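Local coordinates for protein EmGH1 (Erythrobacter marinus, PDB 5Z87) that probably hydrolyses beta-glucosidic bonds, as expected of a bacterial glycoside hydrolase family 3 enzyme, at residues V693-T698 with V731-G736. Numbering follows the deposited sequence.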
loop_
_atom_site.group_PDB
_atom_site.type_symbol
_atom_site.label_atom_id
_atom_site.label_comp_id
_atom_site.label_asym_id
_atom_site.label_seq_id
_atom_site.Cartn_x
_atom_site.Cartn_y
_atom_site.Cartn_z
ATOM N N VAL A 693 -19.359 18.873 25.171
ATOM C CA VAL A 693 -19.946 17.546 25.014
ATOM C C VAL A 693 -20.288 17.032 26.403
ATOM O O VAL A 693 -19.391 16.864 27.234
ATOM C CB VAL A 693 -18.984 16.555 24.334
ATOM C CG1 VAL A 693 -19.669 15.195 24.115
ATOM C CG2 VAL A 693 -18.423 17.122 23.043
ATOM N N SER A 694 -21.561 16.752 26.653
ATOM C CA SER A 694 -21.952 16.155 27.924
ATOM C C SER A 694 -21.854 14.638 27.856
ATOM O O SER A 694 -22.214 14.013 26.849
ATOM C CB SER A 694 -23.371 16.569 28.333
ATOM O OG SER A 694 -24.353 15.969 27.514
ATOM N N VAL A 695 -21.344 14.053 28.935
ATOM C CA VAL A 695 -21.267 12.611 29.092
ATOM C C VAL A 695 -21.733 12.260 30.503
ATOM O O VAL A 695 -21.353 12.922 31.476
ATOM C CB VAL A 695 -19.843 12.098 28.815
ATOM C CG1 VAL A 695 -18.846 12.965 29.536
ATOM C CG2 VAL A 695 -19.709 10.646 29.239
ATOM N N ARG A 696 -22.581 11.238 30.611
ATOM C CA ARG A 696 -23.221 10.855 31.860
ATOM C C ARG A 696 -22.940 9.386 32.112
ATOM O O ARG A 696 -23.047 8.564 31.192
ATOM C CB ARG A 696 -24.741 11.103 31.813
ATOM C CG ARG A 696 -25.500 10.620 33.056
ATOM C CD ARG A 696 -27.024 10.734 32.902
ATOM N NE ARG A 696 -27.479 12.123 32.785
ATOM C CZ ARG A 696 -27.774 12.722 31.634
ATOM N NH1 ARG A 696 -27.660 12.056 30.485
ATOM N NH2 ARG A 696 -28.180 13.986 31.623
ATOM N N ASN A 697 -22.556 9.062 33.344
ATOM C CA ASN A 697 -22.401 7.670 33.761
ATOM C C ASN A 697 -23.799 7.109 33.989
ATOM O O ASN A 697 -24.460 7.423 34.980
ATOM C CB ASN A 697 -21.541 7.577 35.014
ATOM C CG ASN A 697 -21.257 6.152 35.427
ATOM O OD1 ASN A 697 -21.930 5.211 35.005
ATOM N ND2 ASN A 697 -20.241 5.981 36.257
ATOM N N THR A 698 -24.257 6.283 33.058
ATOM C CA THR A 698 -25.601 5.726 33.081
ATOM C C THR A 698 -25.635 4.313 33.652
ATOM O O THR A 698 -26.633 3.610 33.487
ATOM C CB THR A 698 -26.178 5.720 31.666
ATOM O OG1 THR A 698 -25.405 4.818 30.877
ATOM C CG2 THR A 698 -26.105 7.105 31.043
ATOM N N VAL A 731 -12.355 11.175 31.139
ATOM C CA VAL A 731 -13.116 11.653 32.290
ATOM C C VAL A 731 -13.367 10.489 33.237
ATOM O O VAL A 731 -13.437 9.325 32.828
ATOM C CB VAL A 731 -14.456 12.315 31.908
ATOM C CG1 VAL A 731 -14.213 13.531 31.049
ATOM C CG2 VAL A 731 -15.367 11.317 31.204
ATOM N N LEU A 732 -13.477 10.818 34.520
ATOM C CA LEU A 732 -13.841 9.878 35.568
ATOM C C LEU A 732 -15.179 10.323 36.135
ATOM O O LEU A 732 -15.343 11.498 36.479
ATOM C CB LEU A 732 -12.768 9.829 36.666
ATOM C CG LEU A 732 -13.132 9.091 37.965
ATOM C CD1 LEU A 732 -13.355 7.594 37.727
ATOM C CD2 LEU A 732 -12.062 9.317 39.041
ATOM N N LEU A 733 -16.140 9.400 36.199
ATOM C CA LEU A 733 -17.511 9.729 36.571
ATOM C C LEU A 733 -18.037 8.733 37.591
ATOM O O LEU A 733 -17.851 7.519 37.437
ATOM C CB LEU A 733 -18.450 9.734 35.343
ATOM C CG LEU A 733 -18.229 10.792 34.258
ATOM C CD1 LEU A 733 -19.195 10.592 33.057
ATOM C CD2 LEU A 733 -18.384 12.166 34.853
ATOM N N GLU A 734 -18.706 9.258 38.622
ATOM C CA GLU A 734 -19.475 8.451 39.558
ATOM C C GLU A 734 -20.801 8.042 38.922
ATOM O O GLU A 734 -21.273 8.686 37.985
ATOM C CB GLU A 734 -19.739 9.236 40.843
ATOM C CG GLU A 734 -18.501 9.569 41.675
ATOM C CD GLU A 734 -17.721 8.330 42.071
ATOM O OE1 GLU A 734 -18.364 7.299 42.371
ATOM O OE2 GLU A 734 -16.468 8.381 42.078
ATOM N N PRO A 735 -21.425 6.973 39.410
ATOM C CA PRO A 735 -22.733 6.589 38.873
ATOM C C PRO A 735 -23.690 7.767 38.910
ATOM O O PRO A 735 -23.845 8.431 39.934
ATOM C CB PRO A 735 -23.176 5.454 39.803
ATOM C CG PRO A 735 -21.899 4.836 40.243
ATOM C CD PRO A 735 -20.919 5.990 40.387
ATOM N N GLY A 736 -24.293 8.060 37.758
ATOM C CA GLY A 736 -25.202 9.178 37.622
ATOM C C GLY A 736 -24.548 10.524 37.389
ATOM O O GLY A 736 -25.249 11.481 37.031
#
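N697 ND2, held by both L733 O and R701 O, is a worked example of how one buried amide can fasten a strand end, here that of 689-697, to the loop that leaves another, 724-733. Its hydrogen bond to the carbonyl oxygen L733 O measures 3.1 Å. That oxygen lies almost in the plane of the amide, whereas ND2 stands well above the plane of the carbonyl it reaches. The amide gets there because CG is swung away from the backbone nitrogen (chi1 -175°), which directs it toward the turning chain. OD1 accepts from G699 N and is hydrogen-bonded to T669 OG1, so this buried group has its rotation fixed by bonds on both its nitrogen and its oxygen. An alanine here would probably leave L733 O without its amide donor and loosen the tie between the turn and the loops around T669 and R701. The main chain adds a second bond, from G736 N to N697 O at 2.9 Å; the positive phi of this glycine (83°) then turns the chain on toward strand 738-745, the antiparallel neighbour of 689-697. Beside the amide bond the two methylene groups pack, N697 CB 3.8 Å from L733 CB. Farther back along both strands the side-chain contacts are apolar: L733 CD1 rests 3.9 Å from V695 CG2, and also lies against the backbone oxygen V695 O, and V695 CG1 meets V731 CG2 more loosely at 4.2 Å. F671 touches both V695 and L733, and Q739 touches V731 and L733. The axes of the two short strand segments approach to 7.9 Å and are inclined at 40°; the strands belong to different sheets, and the side chains they turn toward each other pack between the two, as in the beta-sandwich of a fibronectin type III-like domain.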